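Local coordinates for protein ATP-dependent DNA helicase RecQ (Porphyromonas gingivalis, PDB 3IUO) that probably couples ATP hydrolysis to duplex DNA unwinding by 3'-5' translocation, this chain being the C-terminal part of the helicase, with a helix-turn-helix domain, at residues S24-Q28 with I38-H42; I29-L35 with I63-F68; L50-E54 with R110-I114; V57-I63 with L117-N122. One frame throughout, in Å; residues are numbered along the deposited sequence.

Contact 3 is the buried centre of the chain, while contacts 1, 2 and 4 are partly buried and lie further out. Contacts 3 and 4 join the same two helices, 46-58 and 106-121, but differently: contact 3 sets a bidentate salt bridge beside aliphatic packing, whereas contact 4, where the loop after helix 46-58 meets the chain's C-terminus, relies on main-chain oxygens and polar side chains. Contacts 1 and 2 both use helix 15-30, and their segments belong to the helix-turn-helix domain; contact 1 meets helix 35-41 through isoleucines and a histidine, contact 2 the loop and helix start at 63-68 through aromatic rings and waters. Ile63, shared by contacts 2 and 4, also packs on Val53 and Ile114.

Contact 1. Residues S24-Q28 with I38-H42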
loop_
_atom_site.group_PDB
_atom_site.type_symbol
_atom_site.label_atom_id
_atom_site.label_comp_id
_atom_site.label_asym_id
_atom_site.label_seq_id
_atom_site.Cartn_x
_atom_site.Cartn_y
_atom_site.Cartn_z
ATOM N N SER B 24 -20.160 14.422 -4.903
ATOM C CA SER B 24 -21.148 13.909 -5.856
ATOM C C SER B 24 -20.941 12.425 -6.126
ATOM O O SER B 24 -21.889 11.650 -6.132
ATOM C CB SER B 24 -21.087 14.686 -7.174
ATOM O OG SER B 24 -21.612 15.990 -7.021
ATOM N N ILE B 25 -19.685 12.022 -6.323
ATOM C CA ILE B 25 -19.369 10.603 -6.593
ATOM C C ILE B 25 -19.811 9.695 -5.435
ATOM O O ILE B 25 -20.380 8.614 -5.652
ATOM C CB ILE B 25 -17.875 10.414 -6.924
ATOM C CG1 ILE B 25 -17.598 11.006 -8.317
ATOM C CG2 ILE B 25 -17.492 8.937 -6.955
ATOM C CD1 ILE B 25 -16.108 11.231 -8.616
ATOM N N VAL B 26 -19.539 10.136 -4.215
ATOM C CA VAL B 26 -19.940 9.384 -3.024
ATOM C C VAL B 26 -21.460 9.243 -2.986
ATOM O O VAL B 26 -21.983 8.174 -2.702
ATOM C CB VAL B 26 -19.393 10.062 -1.756
ATOM C CG1 VAL B 26 -19.988 9.415 -0.500
ATOM C CG2 VAL B 26 -17.880 9.973 -1.738
ATOM N N GLN B 27 -22.162 10.329 -3.309
ATOM C CA GLN B 27 -23.623 10.287 -3.309
ATOM C C GLN B 27 -24.131 9.334 -4.383
ATOM O O GLN B 27 -25.070 8.566 -4.138
ATOM C CB GLN B 27 -24.193 11.692 -3.499
ATOM C CG GLN B 27 -23.948 12.600 -2.299
ATOM C CD GLN B 27 -24.396 14.043 -2.524
ATOM O OE1 GLN B 27 -24.516 14.509 -3.665
ATOM N NE2 GLN B 27 -24.621 14.762 -1.430
ATOM N N GLN B 28 -23.508 9.386 -5.568
ATOM C CA GLN B 28 -23.850 8.479 -6.668
ATOM C C GLN B 28 -23.649 7.014 -6.278
ATOM O O GLN B 28 -24.499 6.161 -6.553
ATOM C CB GLN B 28 -23.068 8.820 -7.941
ATOM C CG GLN B 28 -23.630 10.045 -8.676
ATOM C CD GLN B 28 -22.642 10.588 -9.687
ATOM O OE1 GLN B 28 -21.502 10.949 -9.343
ATOM N NE2 GLN B 28 -23.058 10.646 -10.936
ATOM N N ILE B 38 -21.203 6.693 -13.588
ATOM C CA ILE B 38 -20.644 7.793 -12.820
ATOM C C ILE B 38 -19.503 8.472 -13.615
ATOM O O ILE B 38 -19.459 9.689 -13.715
ATOM C CB ILE B 38 -20.137 7.316 -11.415
ATOM C CG1 ILE B 38 -21.299 6.788 -10.569
ATOM C CG2 ILE B 38 -19.432 8.443 -10.695
ATOM C CD1 ILE B 38 -20.880 6.229 -9.185
ATOM N N ALA B 39 -18.601 7.672 -14.181
ATOM C CA ALA B 39 -17.501 8.188 -15.007
ATOM C C ALA B 39 -18.031 9.127 -16.080
ATOM O O ALA B 39 -17.613 10.285 -16.160
ATOM C CB ALA B 39 -16.737 7.035 -15.662
ATOM N N VAL B 40 -18.975 8.632 -16.874
ATOM C CA VAL B 40 -19.495 9.412 -18.004
ATOM C C VAL B 40 -20.144 10.713 -17.538
ATOM O O VAL B 40 -19.914 11.764 -18.140
ATOM C CB VAL B 40 -20.377 8.572 -18.991
ATOM C CG1 VAL B 40 -19.628 7.320 -19.454
ATOM C CG2 VAL B 40 -21.747 8.206 -18.396
ATOM N N SER B 41 -20.879 10.650 -16.424
ATOM C CA SER B 41 -21.539 11.836 -15.845
ATOM C C SER B 41 -20.575 12.948 -15.412
ATOM O O SER B 41 -20.969 14.105 -15.319
ATOM C CB SER B 41 -22.434 11.445 -14.665
ATOM O OG SER B 41 -21.679 11.238 -13.488
ATOM N N HIS B 42 -19.322 12.593 -15.137
ATOM C CA HIS B 42 -18.298 13.572 -14.749
ATOM C C HIS B 42 -17.244 13.824 -15.834
ATOM O O HIS B 42 -16.215 14.462 -15.581
ATOM C CB HIS B 42 -17.637 13.144 -13.440
ATOM C CG HIS B 42 -18.557 13.205 -12.265
ATOM N ND1 HIS B 42 -19.014 14.398 -11.750
ATOM C CD2 HIS B 42 -19.112 12.228 -11.508
ATOM C CE1 HIS B 42 -19.810 14.152 -10.723
ATOM N NE2 HIS B 42 -19.890 12.844 -10.562
#
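Apolar packing between helix 15-30 and helix 35-41 centres on Ile25, Gln28 and Ile38. The CG2 branch of Ile38 reaches CG1 of Ile25 at 3.9 Å, while its other branch runs alongside the aliphatic part of Gln28, with Ile38 CD1 3.6 Å from Gln28 CB. These two branches let Ile38 touch two residues a turn apart on the facing helix. Ile38 also packs on Leu49, and Ile25 on Ile56, so both isoleucines continue into helix 46-58.

Ring contacts come from His42, the first residue beyond helix 35-41, whose imidazole reaches back to helix 15-30. Ser24 CB meets the ring near its plane, 3.8 Å from His42 CE1. Ile25 CG1 comes in obliquely, 3.7 Å from His42 NE2. The amide of Gln28 stands at the ring edge, its plane nearly perpendicular to the imidazole (82°), at the end of a chain extended beyond CG.

Among the polar groups, Ser41 OG donates to Ile38 O at 2.7 Å. Its first torsion, 79°, sets OG between the backbone N and the carbonyl carbon, and from there it can turn back to the carbonyl one turn earlier. OG thereby bonds a backbone acceptor in the last turn of the helix and also lies next to the Gln28 amide, whose orientation is uncertain.

Two consecutive helices joined by Ile25 and Ile38 and leaning together on a third form a compact three-helix arrangement, consistent with the helix-turn-helix domain to which this region belongs.

Contact 2. Residues I29-L35 with I63-F68; sequences IDRKVAL and INIDYF
Tyr67 lies against the turn after helix 15-30, where a Schellman motif with Lys32 at C-prime, in left-handed conformation, ends the helix inside the helix-turn-helix domain. The motif's two bonds run from Lys32 N to Ile29 O and from Val33 N to Gln28 O. Tyr67 CG sits between its backbone N and carbonyl carbon (chi1 69°), which swings the ring across to this turn. At the root of the side chain, CB meets Lys32 CG. Tyr67 CG comes to 3.7 Å from the same Lys32 CG, and CD2 continues along the lysine chain to its CD. On the other flank CD1 faces the backbone of Lys32, and farther out Tyr67 CE1 is 3.4 Å from Lys32 C. Lys32 CA stands over one face of the ring in a CH-pi contact, 3.7 Å from the Tyr67 ring centroid; Phe68 CB lies over the opposite face. CE2 is directed at Ile29 O. At the tip, Tyr67 OH donates to Val33 O at 2.6 Å, from above the carbonyl plane.

Around the ring, Ile29 spreads its branches onto Ile63 and Ile65. Next along the chain, Leu35 CB stands 3.8 Å from the Phe68 ring centroid, almost straight over the centre. Asn64 OD1 accepts from Asp66 N in an Asx turn at the start of helix 66-72. Bends along the Lys32 chain bring NZ to water 1, and only weakly to water 2: water 1 accepts from Lys32 NZ at 2.9 Å and donates to both Ile29 O and Asn64 O.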
loop_
_atom_site.group_PDB
_atom_site.type_symbol
_atom_site.label_atom_id
_atom_site.label_comp_id
_atom_site.label_asym_id
_atom_site.label_seq_id
_atom_site.Cartn_x
_atom_site.Cartn_y
_atom_site.Cartn_z
ATOM N N ILE B 29 -22.541 6.729 -5.601
ATOM C CA ILE B 29 -22.260 5.358 -5.220
ATOM C C ILE B 29 -23.282 4.914 -4.188
ATOM O O ILE B 29 -23.773 3.793 -4.248
ATOM C CB ILE B 29 -20.827 5.189 -4.695
ATOM C CG1 ILE B 29 -19.816 5.284 -5.867
ATOM C CG2 ILE B 29 -20.667 3.847 -3.967
ATOM C CD1 ILE B 29 -18.362 5.417 -5.434
ATOM N N ASP B 30 -23.642 5.807 -3.268
ATOM C CA ASP B 30 -24.646 5.473 -2.258
ATOM C C ASP B 30 -25.987 5.151 -2.906
ATOM O O ASP B 30 -26.735 4.312 -2.397
ATOM C CB ASP B 30 -24.809 6.610 -1.248
ATOM C CG ASP B 30 -25.627 6.196 -0.014
ATOM O OD1 ASP B 30 -25.800 4.987 0.257
ATOM O OD2 ASP B 30 -26.113 7.097 0.701
ATOM N N ARG B 31 -26.265 5.827 -4.022
ATOM C CA ARG B 31 -27.501 5.631 -4.792
ATOM C C ARG B 31 -27.373 4.484 -5.796
ATOM O O ARG B 31 -28.265 4.285 -6.619
ATOM C CB ARG B 31 -27.929 6.913 -5.530
ATOM C CG ARG B 31 -28.272 8.098 -4.624
ATOM C CD ARG B 31 -28.992 9.249 -5.335
ATOM N NE ARG B 31 -28.646 9.412 -6.756
ATOM C CZ ARG B 31 -27.763 10.290 -7.241
ATOM N NH1 ARG B 31 -27.100 11.116 -6.435
ATOM N NH2 ARG B 31 -27.550 10.349 -8.553
ATOM N N LYS B 32 -26.272 3.740 -5.736
ATOM C CA LYS B 32 -26.082 2.534 -6.548
ATOM C C LYS B 32 -26.060 2.814 -8.059
ATOM O O LYS B 32 -26.617 2.052 -8.861
ATOM C CB LYS B 32 -27.124 1.455 -6.185
ATOM C CG LYS B 32 -26.759 0.516 -5.038
ATOM C CD LYS B 32 -26.116 1.157 -3.814
ATOM C CE LYS B 32 -26.525 0.420 -2.523
ATOM N NZ LYS B 32 -25.354 0.005 -1.684
ATOM N N VAL B 33 -25.468 3.943 -8.436
ATOM C CA VAL B 33 -25.276 4.287 -9.850
ATOM C C VAL B 33 -24.033 3.523 -10.326
ATOM O O VAL B 33 -23.019 3.522 -9.643
ATOM C CB VAL B 33 -25.060 5.810 -10.032
ATOM C CG1 VAL B 33 -24.852 6.168 -11.497
ATOM C CG2 VAL B 33 -26.241 6.574 -9.469
ATOM N N ALA B 34 -24.111 2.881 -11.491
ATOM C CA ALA B 34 -22.991 2.080 -12.001
ATOM C C ALA B 34 -21.761 2.965 -12.176
ATOM O O ALA B 34 -21.869 4.119 -12.597
ATOM C CB ALA B 34 -23.363 1.392 -13.314
ATOM N N LEU B 35 -20.596 2.434 -11.811
ATOM C CA LEU B 35 -19.374 3.234 -11.834
ATOM C C LEU B 35 -19.034 3.759 -13.225
ATOM O O LEU B 35 -18.564 4.891 -13.361
ATOM C CB LEU B 35 -18.196 2.485 -11.210
ATOM C CG LEU B 35 -18.003 2.752 -9.708
ATOM C CD1 LEU B 35 -19.161 2.185 -8.897
ATOM C CD2 LEU B 35 -16.666 2.191 -9.229
ATOM N N ILE B 63 -17.092 3.517 1.385
ATOM C CA ILE B 63 -18.011 3.320 0.262
ATOM C C ILE B 63 -18.229 1.841 0.008
ATOM O O ILE B 63 -17.317 0.999 0.249
ATOM C CB ILE B 63 -17.491 3.973 -1.010
ATOM C CG1 ILE B 63 -16.108 3.422 -1.360
ATOM C CG2 ILE B 63 -17.435 5.504 -0.848
ATOM C CD1 ILE B 63 -15.700 3.758 -2.791
ATOM N N ASN B 64 -19.403 1.529 -0.532
ATOM C CA ASN B 64 -19.665 0.182 -0.919
ATOM C C ASN B 64 -19.970 0.069 -2.393
ATOM O O ASN B 64 -20.969 0.588 -2.861
ATOM C CB ASN B 64 -20.785 -0.437 -0.085
ATOM C CG ASN B 64 -20.765 -1.946 -0.211
ATOM O OD1 ASN B 64 -21.057 -2.482 -1.267
ATOM N ND2 ASN B 64 -20.312 -2.629 0.841
ATOM N N ILE B 65 -19.093 -0.628 -3.118
ATOM C CA ILE B 65 -19.295 -0.832 -4.563
ATOM C C ILE B 65 -19.627 -2.287 -4.950
ATOM O O ILE B 65 -19.419 -2.686 -6.099
ATOM C CB ILE B 65 -18.077 -0.297 -5.393
ATOM C CG1 ILE B 65 -16.779 -0.993 -4.994
ATOM C CG2 ILE B 65 -17.929 1.223 -5.184
ATOM C CD1 ILE B 65 -15.673 -0.899 -6.061
ATOM N N ASP B 66 -20.086 -3.080 -3.983
ATOM C CA ASP B 66 -20.451 -4.487 -4.247
ATOM C C ASP B 66 -21.486 -4.607 -5.345
ATOM O O ASP B 66 -21.393 -5.519 -6.170
ATOM C CB ASP B 66 -21.018 -5.182 -3.005
ATOM C CG ASP B 66 -19.994 -5.378 -1.910
ATOM O OD1 ASP B 66 -18.786 -5.157 -2.154
ATOM O OD2 ASP B 66 -20.413 -5.755 -0.788
ATOM N N TYR B 67 -22.457 -3.689 -5.375
ATOM C CA TYR B 67 -23.525 -3.726 -6.373
ATOM C C TYR B 67 -22.956 -3.710 -7.794
ATOM O O TYR B 67 -23.474 -4.366 -8.684
ATOM C CB TYR B 67 -24.464 -2.540 -6.171
ATOM C CG TYR B 67 -23.865 -1.191 -6.492
ATOM C CD1 TYR B 67 -24.020 -0.616 -7.749
ATOM C CD2 TYR B 67 -23.143 -0.480 -5.526
ATOM C CE1 TYR B 67 -23.471 0.624 -8.045
ATOM C CE2 TYR B 67 -22.582 0.764 -5.811
ATOM C CZ TYR B 67 -22.741 1.301 -7.072
ATOM O OH TYR B 67 -22.205 2.535 -7.344
ATOM N N PHE B 68 -21.879 -2.958 -7.993
ATOM C CA PHE B 68 -21.259 -2.849 -9.303
ATOM C C PHE B 68 -20.325 -4.027 -9.593
ATOM O O PHE B 68 -20.401 -4.636 -10.662
ATOM C CB PHE B 68 -20.555 -1.494 -9.444
ATOM C CG PHE B 68 -19.796 -1.327 -10.738
ATOM C CD1 PHE B 68 -20.460 -0.998 -11.909
ATOM C CD2 PHE B 68 -18.410 -1.484 -10.769
ATOM C CE1 PHE B 68 -19.759 -0.832 -13.106
ATOM C CE2 PHE B 68 -17.709 -1.324 -11.937
ATOM C CZ PHE B 68 -18.385 -0.997 -13.124
HETATM O O HOH W 1 -23.260 1.864 -2.331
HETATM O O HOH W 2 -23.501 -2.477 -2.787
#

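Contact 3. Residues L50-E54 with R110-I114; sequences LSEVE and RLVRI
Arg110 takes hold of Glu54 side-on with two nitrogens, one to each carboxylate oxygen. Its NE donates to Glu54 OE2 at 2.9 Å, nearly straight (171°) and from the syn side, somewhat out of the carboxylate plane, and its NH2 donates to Glu54 OE1 at 3.0 Å, met from above that plane. The two flat groups are turned 42° from each other. A third, more bent bond goes from Arg110 NH2 to Ser51 OG at 3.0 Å, so NH2 is held by two acceptors near the guanidinium plane. Leu50 CB lies over the centre of one guanidinium face, 3.6 Å from Arg110 CZ, while the bonds to Glu54 and Ser51 at its edge set its rotation. The bend at chi3 of Arg110 turns the group there.

Beside this polar patch lies an aliphatic strip. Leu50 CD2 meets Leu111 CD2 at 3.5 Å, and Val53 CG1 meets Ile114 CG2 at 3.7 Å, while Glu54 CG rests on Ile114.

In the second shell, Ser51 OG is also bonded to Pro47 O. Water 3 donates to Glu54 OE2 and Arg110 O and accepts from Arg113 NH1. Arg113 itself makes a salt bridge with Asp91, and its charge would probably further favour the ionised Glu54.

The segments 50-54 and 110-114 run nearly parallel, 18° apart with axes 10.6 Å from each other, in the middle of an all-helical chain, with helix 15-30 against Glu52 and helix 75-87 against Val112.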
loop_
_atom_site.group_PDB
_atom_site.type_symbol
_atom_site.label_atom_id
_atom_site.label_comp_id
_atom_site.label_asym_id
_atom_site.label_seq_id
_atom_site.Cartn_x
_atom_site.Cartn_y
_atom_site.Cartn_z
ATOM N N LEU B 50 -11.656 5.562 -11.327
ATOM C CA LEU B 50 -11.016 4.722 -10.331
ATOM C C LEU B 50 -10.065 5.524 -9.460
ATOM O O LEU B 50 -10.032 5.318 -8.236
ATOM C CB LEU B 50 -10.294 3.525 -10.967
ATOM C CG LEU B 50 -11.176 2.443 -11.611
ATOM C CD1 LEU B 50 -10.308 1.438 -12.358
ATOM C CD2 LEU B 50 -12.058 1.739 -10.597
ATOM N N SER B 51 -9.304 6.432 -10.084
ATOM C CA SER B 51 -8.374 7.262 -9.316
ATOM C C SER B 51 -9.101 8.145 -8.311
ATOM O O SER B 51 -8.648 8.307 -7.182
ATOM C CB SER B 51 -7.490 8.075 -10.226
ATOM O OG SER B 51 -6.655 7.224 -10.989
ATOM N N GLU B 52 -10.232 8.712 -8.720
ATOM C CA GLU B 52 -11.023 9.526 -7.784
ATOM C C GLU B 52 -11.627 8.706 -6.644
ATOM O O GLU B 52 -11.605 9.132 -5.484
ATOM C CB GLU B 52 -12.155 10.249 -8.509
ATOM C CG GLU B 52 -11.687 11.164 -9.625
ATOM C CD GLU B 52 -10.954 12.407 -9.147
ATOM O OE1 GLU B 52 -11.056 12.765 -7.956
ATOM O OE2 GLU B 52 -10.295 13.057 -9.990
ATOM N N VAL B 53 -12.130 7.520 -6.966
ATOM C CA VAL B 53 -12.703 6.622 -5.929
ATOM C C VAL B 53 -11.572 6.182 -4.969
ATOM O O VAL B 53 -11.770 6.131 -3.766
ATOM C CB VAL B 53 -13.405 5.425 -6.570
ATOM C CG1 VAL B 53 -13.808 4.424 -5.508
ATOM C CG2 VAL B 53 -14.615 5.900 -7.373
ATOM N N GLU B 54 -10.368 5.909 -5.490
ATOM C CA GLU B 54 -9.241 5.625 -4.608
ATOM C C GLU B 54 -8.929 6.783 -3.629
ATOM O O GLU B 54 -8.763 6.573 -2.426
ATOM C CB GLU B 54 -7.996 5.259 -5.420
ATOM C CG GLU B 54 -8.169 3.897 -6.085
ATOM C CD GLU B 54 -7.219 3.607 -7.266
ATOM O OE1 GLU B 54 -6.520 4.509 -7.775
ATOM O OE2 GLU B 54 -7.206 2.454 -7.725
ATOM N N ARG B 110 -7.813 -3.113 -9.266
ATOM C CA ARG B 110 -8.142 -1.834 -8.638
ATOM C C ARG B 110 -9.530 -1.817 -7.980
ATOM O O ARG B 110 -9.681 -1.295 -6.868
ATOM C CB ARG B 110 -8.016 -0.664 -9.614
ATOM C CG ARG B 110 -6.579 -0.420 -9.983
ATOM C CD ARG B 110 -6.475 0.629 -11.070
ATOM N NE ARG B 110 -6.673 1.978 -10.536
ATOM C CZ ARG B 110 -6.722 3.074 -11.279
ATOM N NH1 ARG B 110 -6.654 2.997 -12.604
ATOM N NH2 ARG B 110 -6.848 4.262 -10.712
ATOM N N LEU B 111 -10.550 -2.367 -8.657
ATOM C CA LEU B 111 -11.896 -2.435 -8.095
ATOM C C LEU B 111 -11.935 -3.229 -6.795
ATOM O O LEU B 111 -12.563 -2.805 -5.815
ATOM C CB LEU B 111 -12.874 -3.044 -9.113
ATOM C CG LEU B 111 -13.300 -2.060 -10.214
ATOM C CD1 LEU B 111 -14.070 -2.798 -11.342
ATOM C CD2 LEU B 111 -14.194 -0.908 -9.682
ATOM N N VAL B 112 -11.316 -4.402 -6.788
ATOM C CA VAL B 112 -11.403 -5.241 -5.608
ATOM C C VAL B 112 -10.594 -4.602 -4.487
ATOM O O VAL B 112 -10.995 -4.724 -3.331
ATOM C CB VAL B 112 -10.955 -6.689 -5.872
ATOM C CG1 VAL B 112 -11.058 -7.553 -4.606
ATOM C CG2 VAL B 112 -11.838 -7.271 -6.950
ATOM N N ARG B 113 -9.488 -3.944 -4.839
ATOM C CA ARG B 113 -8.646 -3.267 -3.845
ATOM C C ARG B 113 -9.455 -2.134 -3.167
ATOM O O ARG B 113 -9.352 -1.955 -1.958
ATOM C CB ARG B 113 -7.400 -2.730 -4.542
ATOM C CG ARG B 113 -6.432 -1.975 -3.626
ATOM C CD ARG B 113 -5.165 -1.594 -4.346
ATOM N NE ARG B 113 -4.289 -0.787 -3.474
ATOM C CZ ARG B 113 -4.340 0.533 -3.407
ATOM N NH1 ARG B 113 -5.230 1.202 -4.138
ATOM N NH2 ARG B 113 -3.529 1.175 -2.582
ATOM N N ILE B 114 -10.247 -1.395 -3.937
ATOM C CA ILE B 114 -11.166 -0.372 -3.345
ATOM C C ILE B 114 -12.092 -1.007 -2.331
ATOM O O ILE B 114 -12.234 -0.517 -1.201
ATOM C CB ILE B 114 -11.951 0.383 -4.442
ATOM C CG1 ILE B 114 -10.986 1.322 -5.192
ATOM C CG2 ILE B 114 -13.176 1.121 -3.886
ATOM C CD1 ILE B 114 -11.474 1.666 -6.591
HETATM O O HOH W 3 -7.415 0.389 -6.079
#

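Contact 4. Residues V57-I63 with L117-N122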
loop_
_atom_site.group_PDB
_atom_site.type_symbol
_atom_site.label_atom_id
_atom_site.label_comp_id
_atom_site.label_asym_id
_atom_site.label_seq_id
_atom_site.Cartn_x
_atom_site.Cartn_y
_atom_site.Cartn_z
ATOM N N VAL B 57 -11.490 6.754 -0.923
ATOM C CA VAL B 57 -11.276 5.659 0.029
ATOM C C VAL B 57 -10.055 5.953 0.920
ATOM O O VAL B 57 -10.105 5.735 2.146
ATOM C CB VAL B 57 -11.105 4.364 -0.742
ATOM C CG1 VAL B 57 -10.582 3.223 0.181
ATOM C CG2 VAL B 57 -12.433 3.980 -1.346
ATOM N N TYR B 58 -8.969 6.484 0.330
ATOM C CA TYR B 58 -7.816 6.811 1.164
ATOM C C TYR B 58 -8.131 7.831 2.241
ATOM O O TYR B 58 -7.501 7.828 3.287
ATOM C CB TYR B 58 -6.660 7.348 0.314
ATOM C CG TYR B 58 -6.104 6.412 -0.743
ATOM C CD1 TYR B 58 -6.341 5.017 -0.712
ATOM C CD2 TYR B 58 -5.372 6.930 -1.807
ATOM C CE1 TYR B 58 -5.813 4.168 -1.714
ATOM C CE2 TYR B 58 -4.851 6.100 -2.811
ATOM C CZ TYR B 58 -5.088 4.724 -2.754
ATOM O OH TYR B 58 -4.545 3.956 -3.744
ATOM N N SER B 59 -9.089 8.726 1.966
ATOM C CA SER B 59 -9.497 9.770 2.905
ATOM C C SER B 59 -10.352 9.267 4.077
ATOM O O SER B 59 -10.585 10.006 5.051
ATOM C CB SER B 59 -10.195 10.896 2.159
ATOM O OG SER B 59 -11.575 10.596 2.003
ATOM N N GLY B 60 -10.775 8.010 3.991
ATOM C CA GLY B 60 -11.541 7.409 5.074
ATOM C C GLY B 60 -13.006 7.131 4.826
ATOM O O GLY B 60 -13.686 6.619 5.728
ATOM N N THR B 61 -13.516 7.473 3.652
ATOM C CA THR B 61 -14.953 7.282 3.372
ATOM C C THR B 61 -15.239 5.818 3.107
ATOM O O THR B 61 -14.604 5.210 2.248
ATOM C CB THR B 61 -15.384 8.138 2.150
ATOM O OG1 THR B 61 -15.075 9.515 2.433
ATOM C CG2 THR B 61 -16.873 8.015 1.857
ATOM N N ARG B 62 -16.165 5.258 3.876
ATOM C CA ARG B 62 -16.557 3.862 3.704
ATOM C C ARG B 62 -17.569 3.729 2.585
ATOM O O ARG B 62 -18.769 3.781 2.804
ATOM C CB ARG B 62 -17.103 3.282 5.031
ATOM C CG ARG B 62 -17.246 1.757 4.981
ATOM C CD ARG B 62 -17.750 1.220 6.342
ATOM N NE ARG B 62 -17.856 -0.253 6.298
ATOM C CZ ARG B 62 -16.895 -1.103 6.670
ATOM N NH1 ARG B 62 -15.715 -0.684 7.152
ATOM N NH2 ARG B 62 -17.147 -2.419 6.545
ATOM N N ILE B 63 -17.092 3.517 1.385
ATOM C CA ILE B 63 -18.011 3.320 0.262
ATOM C C ILE B 63 -18.229 1.841 0.008
ATOM O O ILE B 63 -17.317 0.999 0.249
ATOM C CB ILE B 63 -17.491 3.973 -1.010
ATOM C CG1 ILE B 63 -16.108 3.422 -1.360
ATOM C CG2 ILE B 63 -17.435 5.504 -0.848
ATOM C CD1 ILE B 63 -15.700 3.758 -2.791
ATOM N N LEU B 117 -9.946 -2.173 0.819
ATOM C CA LEU B 117 -9.468 -1.068 1.690
ATOM C C LEU B 117 -10.593 -0.399 2.437
ATOM O O LEU B 117 -10.441 -0.080 3.644
ATOM C CB LEU B 117 -8.721 -0.020 0.875
ATOM C CG LEU B 117 -7.401 -0.491 0.275
ATOM C CD1 LEU B 117 -6.836 0.621 -0.612
ATOM C CD2 LEU B 117 -6.367 -0.958 1.334
ATOM N N SER B 118 -11.697 -0.176 1.736
ATOM C CA SER B 118 -12.865 0.456 2.392
ATOM C C SER B 118 -13.373 -0.426 3.539
ATOM O O SER B 118 -13.588 0.035 4.673
ATOM C CB SER B 118 -13.985 0.694 1.392
ATOM O OG SER B 118 -15.072 1.307 2.039
ATOM N N GLU B 119 -13.521 -1.705 3.272
ATOM C CA GLU B 119 -14.070 -2.586 4.318
ATOM C C GLU B 119 -13.180 -2.678 5.555
ATOM O O GLU B 119 -13.656 -2.643 6.708
ATOM C CB GLU B 119 -14.278 -3.971 3.740
ATOM C CG GLU B 119 -15.525 -4.028 2.919
ATOM C CD GLU B 119 -15.905 -5.423 2.433
ATOM O OE1 GLU B 119 -15.432 -6.436 3.028
ATOM O OE2 GLU B 119 -16.735 -5.477 1.474
HETATM N N MSE B 120 -11.879 -2.821 5.326
HETATM C CA MSE B 120 -10.968 -3.106 6.432
HETATM C C MSE B 120 -10.570 -1.894 7.235
HETATM O O MSE B 120 -10.058 -2.024 8.356
HETATM C CB MSE B 120 -9.714 -3.839 5.917
HETATM C CG MSE B 120 -10.064 -5.124 5.195
HETATM SE SE MSE B 120 -11.161 -6.371 6.247
HETATM C CE MSE B 120 -12.038 -7.260 4.719
ATOM N N ALA B 121 -10.734 -0.706 6.667
ATOM C CA ALA B 121 -10.243 0.499 7.333
ATOM C C ALA B 121 -11.251 1.610 7.594
ATOM O O ALA B 121 -11.051 2.405 8.522
ATOM C CB ALA B 121 -8.984 1.092 6.585
ATOM N N ASN B 122 -12.333 1.697 6.804
ATOM C CA ASN B 122 -13.098 2.949 6.804
ATOM C C ASN B 122 -14.409 2.886 7.562
ATOM O O ASN B 122 -14.814 1.785 7.952
ATOM C CB ASN B 122 -13.362 3.406 5.383
ATOM C CG ASN B 122 -12.090 3.869 4.667
ATOM O OD1 ASN B 122 -12.113 4.181 3.469
ATOM N ND2 ASN B 122 -11.004 3.943 5.384
#
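Val57 and Leu117 form the tightly packed side, which Thr89 of the second subunit also covers; Val57 CG1 lies 3.8 Å from Leu117 CB and the side chains cross at about a right angle. Tyr58 adds the edge of its ring, in plane with Leu117 CD1, while its hydroxyl bonds to Arg113. Ser118 is buried here too: with OG anti to the backbone N, it comes 2.9 Å from Ile63 O and 3.1 Å from Ile63 N. Asn122 is wedged between the turn and Arg62, its CB 3.2 Å from Gly60 O. Gly60 itself closes helix 46-58 in a Schellman motif.

The solvent side has less apolar packing, and exposed Arg62 dominates it. Its extended chain from CG to NE carries NH1 past the helix end, where it donates to Glu119 O at 2.9 Å and to Asn122 O at 2.7 Å. The Glu119 carboxylate instead pairs with Lys115.

Arg62 NH1 is thus shared by the peptide carbonyl of Glu119 and an oxygen of Asn122, the last residue of the protein, whose terminal carboxylate would be expected to be negative; the arginine charge probably suits both it and the negative end of the helix dipole.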